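Hemolysin II regulatory protein (Bacillus cereus, PDB 2JJ7) probably binds DNA as a dimeric transcriptional regulator of the TetR family, acting on the hemolysin II system. Local coordinates at residues His143-Ile154 with Arg175-Lys183; Tyr25-Ile33 with Ala44-Tyr55. All blocks are in the same frame, centred on the assembly; numbering follows the deposited sequence.

Contact 1: residues His143-Ile154 with Arg175-Lys183; sequences HFFSINHTIHWI and RIISALTDK
The imidazole of H143 has the backbone of K183 over one face, with CA the atom above the ring, while the carbonyl O of T181 lies at its edge. In the ring plane sits water 1, which gives a proton to T181 O and also hydrogen-bonds H143 NE2 at 3.1 Å. The indole of W153 comes in by the rim of its six-membered ring: I176 O is near its plane at the edge, and A179 CB approaches obliquely, 3.7 Å from W153 CH2. With CG anti to the backbone N (chi1 170°), the indole reaches across and slides past I176 in the opposite direction. F144 CD1 meets L180 CD2 obliquely at 3.9 Å.

L180 CD2 is the shared apolar point: T150 CG2 is set against it at 3.6 Å, while T150 OG1 bonds back to S146 O (2.8 Å), joining T150 N on that carbonyl from the opposite face of its plane. Farther along, I154 CD1 packs on I176 CG2 at 3.9 Å. The direct polar link is the backbone bond from H143 N to L180 O, 2.7 Å long but bent to 142° at the hydrogen; it ties the H143 loop to the end of helix 169-181.

This joins an antiparallel helix pair (162°) of the all-helical, TetR-like C-terminal domain; W153, I154, I176 and L180 span the 12.3 Å closest approach of the segment axes. Helix 79-96 packs on I176 and L180, helix 129-138 on F144 and I154. In this shortened, engineered variant F160 of the second subunit stacks on W153, which may differ in the natural protein.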
loop_
_atom_site.group_PDB
_atom_site.type_symbol
_atom_site.label_atom_id
_atom_site.label_comp_id
_atom_site.label_asym_id
_atom_site.label_seq_id
_atom_site.Cartn_x
_atom_site.Cartn_y
_atom_site.Cartn_z
ATOM N N HIS B 143 -14.308 -7.345 -7.897
ATOM C CA HIS B 143 -15.201 -6.417 -7.202
ATOM C C HIS B 143 -14.400 -5.537 -6.254
ATOM O O HIS B 143 -13.714 -6.043 -5.364
ATOM C CB HIS B 143 -16.273 -7.194 -6.448
ATOM C CG HIS B 143 -16.962 -8.217 -7.292
ATOM N ND1 HIS B 143 -18.055 -7.918 -8.078
ATOM C CD2 HIS B 143 -16.694 -9.528 -7.501
ATOM C CE1 HIS B 143 -18.439 -9.005 -8.724
ATOM N NE2 HIS B 143 -17.630 -9.995 -8.392
ATOM N N PHE B 144 -14.483 -4.224 -6.464
ATOM C CA PHE B 144 -13.710 -3.247 -5.698
ATOM C C PHE B 144 -14.366 -1.875 -5.770
ATOM O O PHE B 144 -15.038 -1.570 -6.745
ATOM C CB PHE B 144 -12.245 -3.191 -6.200
ATOM C CG PHE B 144 -12.097 -3.114 -7.708
ATOM C CD1 PHE B 144 -11.670 -4.225 -8.437
ATOM C CD2 PHE B 144 -12.345 -1.919 -8.397
ATOM C CE1 PHE B 144 -11.528 -4.164 -9.849
ATOM C CE2 PHE B 144 -12.213 -1.838 -9.808
ATOM C CZ PHE B 144 -11.796 -2.962 -10.527
ATOM N N PHE B 145 -14.166 -1.044 -4.746
ATOM C CA PHE B 145 -14.852 0.251 -4.693
ATOM C C PHE B 145 -14.295 1.288 -5.678
ATOM O O PHE B 145 -15.035 2.156 -6.158
ATOM C CB PHE B 145 -14.969 0.805 -3.248
ATOM C CG PHE B 145 -13.681 1.368 -2.672
ATOM C CD1 PHE B 145 -12.713 0.526 -2.123
ATOM C CD2 PHE B 145 -13.470 2.742 -2.627
ATOM C CE1 PHE B 145 -11.508 1.044 -1.567
ATOM C CE2 PHE B 145 -12.287 3.270 -2.081
ATOM C CZ PHE B 145 -11.300 2.414 -1.542
ATOM N N SER B 146 -13.003 1.183 -5.983
ATOM C CA SER B 146 -12.324 2.161 -6.818
ATOM C C SER B 146 -11.131 1.492 -7.459
ATOM O O SER B 146 -10.365 0.794 -6.787
ATOM C CB SER B 146 -11.874 3.359 -5.972
ATOM O OG SER B 146 -10.833 4.099 -6.590
ATOM N N ILE B 147 -10.994 1.694 -8.766
ATOM C CA ILE B 147 -9.876 1.146 -9.518
ATOM C C ILE B 147 -8.523 1.694 -9.027
ATOM O O ILE B 147 -7.576 0.923 -8.869
ATOM C CB ILE B 147 -10.050 1.322 -11.059
ATOM C CG1 ILE B 147 -8.813 0.830 -11.809
ATOM C CG2 ILE B 147 -10.312 2.771 -11.438
ATOM C CD1 ILE B 147 -8.782 -0.644 -11.996
ATOM N N ASN B 148 -8.436 3.003 -8.785
ATOM C CA ASN B 148 -7.174 3.616 -8.357
ATOM C C ASN B 148 -6.763 3.212 -6.941
ATOM O O ASN B 148 -5.583 3.080 -6.653
ATOM C CB ASN B 148 -7.229 5.144 -8.468
ATOM C CG ASN B 148 -7.292 5.632 -9.919
ATOM O OD1 ASN B 148 -6.765 4.996 -10.843
ATOM N ND2 ASN B 148 -7.928 6.775 -10.119
ATOM N N HIS B 149 -7.739 3.006 -6.064
ATOM C CA HIS B 149 -7.445 2.598 -4.704
ATOM C C HIS B 149 -6.939 1.165 -4.684
ATOM O O HIS B 149 -6.030 0.846 -3.924
ATOM C CB HIS B 149 -8.669 2.772 -3.823
ATOM C CG HIS B 149 -8.994 4.211 -3.520
ATOM N ND1 HIS B 149 -8.504 4.869 -2.412
ATOM C CD2 HIS B 149 -9.761 5.114 -4.181
ATOM C CE1 HIS B 149 -8.971 6.107 -2.393
ATOM N NE2 HIS B 149 -9.734 6.281 -3.455
ATOM N N THR B 150 -7.513 0.328 -5.558
ATOM C CA THR B 150 -7.119 -1.065 -5.725
ATOM C C THR B 150 -5.718 -1.183 -6.345
ATOM O O THR B 150 -4.903 -1.988 -5.900
ATOM C CB THR B 150 -8.151 -1.830 -6.570
ATOM O OG1 THR B 150 -9.455 -1.675 -5.980
ATOM C CG2 THR B 150 -7.795 -3.325 -6.640
ATOM N N ILE B 151 -5.452 -0.380 -7.371
ATOM C CA ILE B 151 -4.100 -0.243 -7.915
ATOM C C ILE B 151 -3.127 0.148 -6.802
ATOM O O ILE B 151 -2.119 -0.511 -6.620
ATOM C CB ILE B 151 -4.063 0.759 -9.106
ATOM C CG1 ILE B 151 -4.815 0.153 -10.315
ATOM C CG2 ILE B 151 -2.604 1.153 -9.470
ATOM C CD1 ILE B 151 -5.066 1.105 -11.442
ATOM N N HIS B 152 -3.420 1.200 -6.042
ATOM C CA HIS B 152 -2.482 1.593 -4.989
ATOM C C HIS B 152 -2.306 0.486 -3.927
ATOM O O HIS B 152 -1.193 0.239 -3.461
ATOM C CB HIS B 152 -2.830 2.934 -4.318
ATOM C CG HIS B 152 -1.855 3.304 -3.241
ATOM N ND1 HIS B 152 -0.603 3.811 -3.517
ATOM C CD2 HIS B 152 -1.899 3.130 -1.896
ATOM C CE1 HIS B 152 0.060 3.987 -2.388
ATOM N NE2 HIS B 152 -0.702 3.578 -1.389
ATOM N N TRP B 153 -3.404 -0.163 -3.540
ATOM C CA TRP B 153 -3.336 -1.291 -2.600
ATOM C C TRP B 153 -2.354 -2.389 -3.072
ATOM O O TRP B 153 -1.435 -2.762 -2.339
ATOM C CB TRP B 153 -4.742 -1.848 -2.324
ATOM C CG TRP B 153 -4.772 -3.153 -1.548
ATOM C CD1 TRP B 153 -4.388 -3.342 -0.258
ATOM C CD2 TRP B 153 -5.231 -4.432 -2.020
ATOM N NE1 TRP B 153 -4.584 -4.659 0.115
ATOM C CE2 TRP B 153 -5.084 -5.352 -0.954
ATOM C CE3 TRP B 153 -5.762 -4.887 -3.234
ATOM C CZ2 TRP B 153 -5.432 -6.706 -1.070
ATOM C CZ3 TRP B 153 -6.114 -6.240 -3.349
ATOM C CH2 TRP B 153 -5.943 -7.129 -2.271
ATOM N N ILE B 154 -2.519 -2.863 -4.303
ATOM C CA ILE B 154 -1.673 -3.930 -4.842
ATOM C C ILE B 154 -0.205 -3.477 -5.019
ATOM O O ILE B 154 0.756 -4.208 -4.697
ATOM C CB ILE B 154 -2.264 -4.487 -6.193
ATOM C CG1 ILE B 154 -3.584 -5.222 -5.946
ATOM C CG2 ILE B 154 -1.240 -5.389 -6.919
ATOM C CD1 ILE B 154 -4.304 -5.709 -7.231
ATOM N N ARG B 175 -4.132 -14.650 -2.301
ATOM C CA ARG B 175 -4.894 -13.814 -1.380
ATOM C C ARG B 175 -5.318 -12.491 -2.027
ATOM O O ARG B 175 -6.400 -11.971 -1.740
ATOM C CB ARG B 175 -4.111 -13.559 -0.092
ATOM C CG ARG B 175 -3.894 -14.795 0.763
ATOM C CD ARG B 175 -3.542 -14.417 2.212
ATOM N NE ARG B 175 -4.736 -14.077 2.990
ATOM C CZ ARG B 175 -5.198 -14.778 4.021
ATOM N NH1 ARG B 175 -6.301 -14.383 4.642
ATOM N NH2 ARG B 175 -4.560 -15.865 4.442
ATOM N N ILE B 176 -4.467 -11.946 -2.896
ATOM C CA ILE B 176 -4.836 -10.736 -3.630
ATOM C C ILE B 176 -6.053 -11.004 -4.540
ATOM O O ILE B 176 -7.020 -10.245 -4.538
ATOM C CB ILE B 176 -3.647 -10.150 -4.416
ATOM C CG1 ILE B 176 -2.646 -9.504 -3.451
ATOM C CG2 ILE B 176 -4.140 -9.141 -5.461
ATOM C CD1 ILE B 176 -1.304 -9.074 -4.113
ATOM N N ILE B 177 -6.001 -12.101 -5.281
ATOM C CA ILE B 177 -7.069 -12.489 -6.183
ATOM C C ILE B 177 -8.359 -12.777 -5.406
ATOM O O ILE B 177 -9.433 -12.321 -5.801
ATOM C CB ILE B 177 -6.638 -13.710 -7.037
ATOM C CG1 ILE B 177 -5.440 -13.336 -7.935
ATOM C CG2 ILE B 177 -7.844 -14.274 -7.849
ATOM C CD1 ILE B 177 -4.832 -14.499 -8.710
ATOM N N SER B 178 -8.251 -13.511 -4.302
ATOM C CA SER B 178 -9.411 -13.809 -3.443
ATOM C C SER B 178 -10.130 -12.562 -2.972
ATOM O O SER B 178 -11.356 -12.509 -2.995
ATOM C CB SER B 178 -8.983 -14.588 -2.219
ATOM O OG SER B 178 -8.739 -15.917 -2.572
ATOM N N ALA B 179 -9.356 -11.565 -2.538
ATOM C CA ALA B 179 -9.909 -10.312 -2.057
ATOM C C ALA B 179 -10.696 -9.606 -3.150
ATOM O O ALA B 179 -11.661 -8.905 -2.855
ATOM C CB ALA B 179 -8.808 -9.408 -1.510
ATOM N N LEU B 180 -10.287 -9.801 -4.405
ATOM C CA LEU B 180 -10.985 -9.193 -5.540
ATOM C C LEU B 180 -12.212 -9.987 -6.023
ATOM O O LEU B 180 -13.186 -9.407 -6.523
ATOM C CB LEU B 180 -10.015 -8.962 -6.701
ATOM C CG LEU B 180 -8.855 -8.006 -6.415
ATOM C CD1 LEU B 180 -7.782 -8.128 -7.481
ATOM C CD2 LEU B 180 -9.360 -6.566 -6.327
ATOM N N THR B 181 -12.166 -11.306 -5.858
ATOM C CA THR B 181 -13.194 -12.186 -6.400
ATOM C C THR B 181 -14.336 -12.427 -5.405
ATOM O O THR B 181 -15.365 -13.016 -5.749
ATOM C CB THR B 181 -12.582 -13.532 -6.854
ATOM O OG1 THR B 181 -11.835 -14.100 -5.771
ATOM C CG2 THR B 181 -11.651 -13.320 -8.051
ATOM N N ASP B 182 -14.148 -11.967 -4.175
ATOM C CA ASP B 182 -15.185 -12.060 -3.163
ATOM C C ASP B 182 -16.344 -11.115 -3.508
ATOM O O ASP B 182 -16.171 -9.891 -3.525
ATOM C CB ASP B 182 -14.604 -11.755 -1.780
ATOM C CG ASP B 182 -15.535 -12.159 -0.660
ATOM O OD1 ASP B 182 -16.378 -13.065 -0.869
ATOM O OD2 ASP B 182 -15.426 -11.566 0.435
ATOM N N LYS B 183 -17.512 -11.694 -3.799
ATOM C CA LYS B 183 -18.678 -10.931 -4.259
ATOM C C LYS B 183 -19.248 -10.033 -3.168
ATOM O O LYS B 183 -19.527 -10.489 -2.057
ATOM C CB LYS B 183 -19.771 -11.861 -4.792
ATOM C CG LYS B 183 -19.602 -12.290 -6.240
ATOM C CD LYS B 183 -20.930 -12.781 -6.807
ATOM C CE LYS B 183 -20.797 -13.342 -8.227
ATOM N NZ LYS B 183 -20.408 -12.318 -9.251
HETATM O O HOH W 1 -16.190 -12.783 -8.359
#

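Contact 2: residues Tyr25-Ile33 with Ala44-Tyr55; sequences YEGTSIQEI and ASYYFNGKENLY
K51, just after the predicted helix-turn-helix (29-48) of this TetR-family protein, ties down Y25-T28, the type I turn just before it; I30, I33 and A44 belong to the motif itself. The ammonium of K51 is held by a backbone carbonyl: NZ gives a bond of 2.8 Å to T28 O, nearly straight in line with the C=O. Y25 O, at the other end of the turn, lies doubtfully close to K51 NZ at 2.5 Å, so a second bond there is less sure. E26 O lies near as well, at too poor an angle to bond. K51 CG sits between its backbone N and carbonyl carbon (chi1 77°), and from there the extended chain runs over one face of the Y25 ring, making a CH-pi contact through CE and a cation-pi contact through NZ.

Y25 also turns an edge to the face of Y55, the planes at 67° in a T-shaped pair. The hydroxyl of Y55 is satisfied by E107, and R114 makes a second cation-pi contact with Y25. T28 OG1 bonds G24 O, and S45 OG bonds A42 O, with V41 O also in range. At the N-cap of helix 30-37, S29 OG accepts weakly from E32 N, while R23 forms a salt bridge with E32. N53 ND2 donates to F48 O at 3.0 Å, bridging the turn between helices 41-48 and 51-62.

The apolar floor is L54: its CD2 meets I33 CD1 tip to tip at 3.8 Å and lies 4.0 Å from I30 CD1.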
loop_
_atom_site.group_PDB
_atom_site.type_symbol
_atom_site.label_atom_id
_atom_site.label_comp_id
_atom_site.label_asym_id
_atom_site.label_seq_id
_atom_site.Cartn_x
_atom_site.Cartn_y
_atom_site.Cartn_z
ATOM N N TYR B 25 17.044 7.267 -3.886
ATOM C CA TYR B 25 17.845 7.985 -4.883
ATOM C C TYR B 25 18.562 9.202 -4.301
ATOM O O TYR B 25 19.763 9.380 -4.515
ATOM C CB TYR B 25 16.988 8.416 -6.088
ATOM C CG TYR B 25 17.800 9.145 -7.128
ATOM C CD1 TYR B 25 18.631 8.443 -8.004
ATOM C CD2 TYR B 25 17.789 10.534 -7.204
ATOM C CE1 TYR B 25 19.410 9.101 -8.942
ATOM C CE2 TYR B 25 18.570 11.204 -8.144
ATOM C CZ TYR B 25 19.375 10.475 -9.009
ATOM O OH TYR B 25 20.146 11.123 -9.943
ATOM N N GLU B 26 17.812 10.038 -3.582
ATOM C CA GLU B 26 18.321 11.309 -3.058
ATOM C C GLU B 26 19.308 11.083 -1.926
ATOM O O GLU B 26 20.306 11.787 -1.824
ATOM C CB GLU B 26 17.177 12.208 -2.564
ATOM C CG GLU B 26 15.962 12.311 -3.502
ATOM C CD GLU B 26 16.209 13.188 -4.726
ATOM O OE1 GLU B 26 17.194 13.964 -4.744
ATOM O OE2 GLU B 26 15.402 13.101 -5.677
ATOM N N GLY B 27 19.029 10.095 -1.079
ATOM C CA GLY B 27 19.862 9.832 0.092
ATOM C C GLY B 27 21.167 9.096 -0.157
ATOM O O GLY B 27 21.886 8.785 0.791
ATOM N N THR B 28 21.469 8.829 -1.426
ATOM C CA THR B 28 22.642 8.048 -1.826
ATOM C C THR B 28 23.581 8.907 -2.686
ATOM O O THR B 28 23.118 9.675 -3.538
ATOM C CB THR B 28 22.212 6.815 -2.661
ATOM O OG1 THR B 28 21.152 6.116 -1.994
ATOM C CG2 THR B 28 23.368 5.855 -2.889
ATOM N N SER B 29 24.890 8.767 -2.475
ATOM C CA SER B 29 25.877 9.466 -3.297
ATOM C C SER B 29 26.792 8.468 -4.000
ATOM O O SER B 29 26.876 7.305 -3.595
ATOM C CB SER B 29 26.719 10.393 -2.430
ATOM O OG SER B 29 27.535 9.623 -1.568
ATOM N N ILE B 30 27.499 8.924 -5.033
ATOM C CA ILE B 30 28.452 8.057 -5.718
ATOM C C ILE B 30 29.611 7.638 -4.788
ATOM O O ILE B 30 30.151 6.531 -4.909
ATOM C CB ILE B 30 28.917 8.634 -7.093
ATOM C CG1 ILE B 30 29.739 7.588 -7.860
ATOM C CG2 ILE B 30 29.661 9.965 -6.924
ATOM C CD1 ILE B 30 29.455 7.541 -9.350
ATOM N N GLN B 31 29.936 8.498 -3.827
ATOM C CA GLN B 31 30.993 8.229 -2.843
ATOM C C GLN B 31 30.707 7.001 -1.973
ATOM O O GLN B 31 31.580 6.154 -1.782
ATOM C CB GLN B 31 31.250 9.468 -1.964
ATOM C CG GLN B 31 31.929 10.639 -2.688
ATOM C CD GLN B 31 31.016 11.356 -3.696
ATOM O OE1 GLN B 31 29.794 11.190 -3.683
ATOM N NE2 GLN B 31 31.620 12.155 -4.575
ATOM N N GLU B 32 29.487 6.908 -1.457
ATOM C CA GLU B 32 29.051 5.746 -0.682
ATOM C C GLU B 32 28.965 4.465 -1.518
ATOM O O GLU B 32 29.263 3.370 -1.024
ATOM C CB GLU B 32 27.681 6.014 -0.045
ATOM C CG GLU B 32 27.631 7.252 0.803
ATOM C CD GLU B 32 26.209 7.740 1.038
ATOM O OE1 GLU B 32 25.291 6.897 1.163
ATOM O OE2 GLU B 32 26.013 8.975 1.100
ATOM N N ILE B 33 28.514 4.601 -2.765
ATOM C CA ILE B 33 28.470 3.480 -3.704
ATOM C C ILE B 33 29.884 2.965 -4.008
ATOM O O ILE B 33 30.137 1.754 -3.960
ATOM C CB ILE B 33 27.698 3.859 -4.993
ATOM C CG1 ILE B 33 26.214 4.093 -4.655
ATOM C CG2 ILE B 33 27.838 2.776 -6.060
ATOM C CD1 ILE B 33 25.364 4.611 -5.825
ATOM N N ALA B 44 34.762 4.656 -10.495
ATOM C CA ALA B 44 33.308 4.587 -10.539
ATOM C C ALA B 44 32.739 5.707 -11.414
ATOM O O ALA B 44 31.777 5.498 -12.160
ATOM C CB ALA B 44 32.718 4.642 -9.111
ATOM N N SER B 45 33.354 6.887 -11.329
ATOM C CA SER B 45 32.889 8.040 -12.097
ATOM C C SER B 45 33.379 7.938 -13.548
ATOM O O SER B 45 32.693 8.363 -14.468
ATOM C CB SER B 45 33.299 9.359 -11.426
ATOM O OG SER B 45 34.701 9.394 -11.202
ATOM N N TYR B 46 34.548 7.339 -13.754
ATOM C CA TYR B 46 34.993 7.035 -15.115
ATOM C C TYR B 46 33.974 6.127 -15.840
ATOM O O TYR B 46 33.551 6.431 -16.948
ATOM C CB TYR B 46 36.404 6.430 -15.129
ATOM C CG TYR B 46 36.861 6.020 -16.508
ATOM C CD1 TYR B 46 37.123 6.984 -17.493
ATOM C CD2 TYR B 46 37.005 4.672 -16.846
ATOM C CE1 TYR B 46 37.520 6.616 -18.773
ATOM C CE2 TYR B 46 37.409 4.294 -18.127
ATOM C CZ TYR B 46 37.661 5.269 -19.078
ATOM O OH TYR B 46 38.061 4.899 -20.336
ATOM N N TYR B 47 33.556 5.041 -15.196
ATOM C CA TYR B 47 32.636 4.079 -15.819
ATOM C C TYR B 47 31.174 4.542 -15.955
ATOM O O TYR B 47 30.505 4.197 -16.926
ATOM C CB TYR B 47 32.680 2.729 -15.083
ATOM C CG TYR B 47 33.925 1.894 -15.359
ATOM C CD1 TYR B 47 34.450 1.785 -16.653
ATOM C CD2 TYR B 47 34.560 1.190 -14.328
ATOM C CE1 TYR B 47 35.593 1.015 -16.915
ATOM C CE2 TYR B 47 35.701 0.412 -14.576
ATOM C CZ TYR B 47 36.208 0.329 -15.873
ATOM O OH TYR B 47 37.323 -0.429 -16.132
ATOM N N PHE B 48 30.675 5.293 -14.979
ATOM C CA PHE B 48 29.257 5.651 -14.961
ATOM C C PHE B 48 28.949 7.145 -15.027
ATOM O O PHE B 48 27.812 7.513 -15.332
ATOM C CB PHE B 48 28.530 4.987 -13.778
ATOM C CG PHE B 48 28.462 3.487 -13.893
ATOM C CD1 PHE B 48 29.383 2.681 -13.227
ATOM C CD2 PHE B 48 27.505 2.883 -14.715
ATOM C CE1 PHE B 48 29.347 1.281 -13.364
ATOM C CE2 PHE B 48 27.454 1.493 -14.855
ATOM C CZ PHE B 48 28.379 0.690 -14.176
ATOM N N ASN B 49 29.940 7.998 -14.754
ATOM C CA ASN B 49 29.736 9.447 -14.822
ATOM C C ASN B 49 28.465 9.883 -14.094
ATOM O O ASN B 49 27.532 10.390 -14.728
ATOM C CB ASN B 49 29.680 9.927 -16.285
ATOM C CG ASN B 49 31.064 10.153 -16.895
ATOM O OD1 ASN B 49 31.483 9.422 -17.794
ATOM N ND2 ASN B 49 31.773 11.172 -16.411
ATOM N N GLY B 50 28.408 9.641 -12.783
ATOM C CA GLY B 50 27.369 10.229 -11.935
ATOM C C GLY B 50 26.278 9.277 -11.499
ATOM O O GLY B 50 26.051 8.232 -12.125
ATOM N N LYS B 51 25.589 9.637 -10.421
ATOM C CA LYS B 51 24.612 8.733 -9.855
ATOM C C LYS B 51 23.356 8.572 -10.722
ATOM O O LYS B 51 22.728 7.528 -10.679
ATOM C CB LYS B 51 24.288 9.072 -8.392
ATOM C CG LYS B 51 23.378 10.250 -8.161
ATOM C CD LYS B 51 22.679 10.067 -6.827
ATOM C CE LYS B 51 21.877 11.276 -6.477
ATOM N NZ LYS B 51 21.382 11.181 -5.090
ATOM N N GLU B 52 23.021 9.587 -11.524
ATOM C CA GLU B 52 21.825 9.532 -12.370
ATOM C C GLU B 52 21.902 8.359 -13.344
ATOM O O GLU B 52 20.973 7.555 -13.442
ATOM C CB GLU B 52 21.612 10.858 -13.104
ATOM C CG GLU B 52 20.568 10.829 -14.230
ATOM C CD GLU B 52 19.132 10.983 -13.753
ATOM O OE1 GLU B 52 18.582 9.999 -13.209
ATOM O OE2 GLU B 52 18.542 12.075 -13.948
ATOM N N ASN B 53 23.030 8.256 -14.038
ATOM C CA ASN B 53 23.249 7.193 -15.008
ATOM C C ASN B 53 23.418 5.833 -14.327
ATOM O O ASN B 53 22.969 4.809 -14.836
ATOM C CB ASN B 53 24.465 7.517 -15.878
ATOM C CG ASN B 53 24.720 6.454 -16.926
ATOM O OD1 ASN B 53 23.845 6.162 -17.747
ATOM N ND2 ASN B 53 25.912 5.847 -16.889
ATOM N N LEU B 54 24.069 5.842 -13.170
ATOM C CA LEU B 54 24.249 4.659 -12.364
ATOM C C LEU B 54 22.889 4.088 -11.938
ATOM O O LEU B 54 22.670 2.881 -11.995
ATOM C CB LEU B 54 25.080 5.019 -11.139
ATOM C CG LEU B 54 25.708 3.946 -10.255
ATOM C CD1 LEU B 54 26.385 2.875 -11.081
ATOM C CD2 LEU B 54 26.705 4.624 -9.348
ATOM N N TYR B 55 21.990 4.974 -11.519
ATOM C CA TYR B 55 20.603 4.629 -11.203
ATOM C C TYR B 55 19.890 4.009 -12.394
ATOM O O TYR B 55 19.265 2.966 -12.255
ATOM C CB TYR B 55 19.872 5.879 -10.766
ATOM C CG TYR B 55 18.477 5.673 -10.212
ATOM C CD1 TYR B 55 17.374 6.114 -10.926
ATOM C CD2 TYR B 55 18.266 5.103 -8.955
ATOM C CE1 TYR B 55 16.105 5.981 -10.438
ATOM C CE2 TYR B 55 16.965 4.956 -8.445
ATOM C CZ TYR B 55 15.901 5.411 -9.205
ATOM O OH TYR B 55 14.613 5.333 -8.776
#

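Contact 2 comes first along the chain and closes before contact 1 opens; their centres are about 38 Å apart, on opposite sides of the chain's centre, and their nearest atoms are about 16 Å apart. They share no helix. Contact 2 joins helices 30-37, 41-48 and 51-62 of the N-terminal, predicted DNA-binding part, whereas contact 1 pairs helices 147-158 and 169-181 of the C-terminal part, where the second subunit reaches it in this engineered variant. No other chain of the assembly touches the segments of contact 2. This division, a head that probably reads DNA and a body that meets the second subunit, is as in TetR-family regulators.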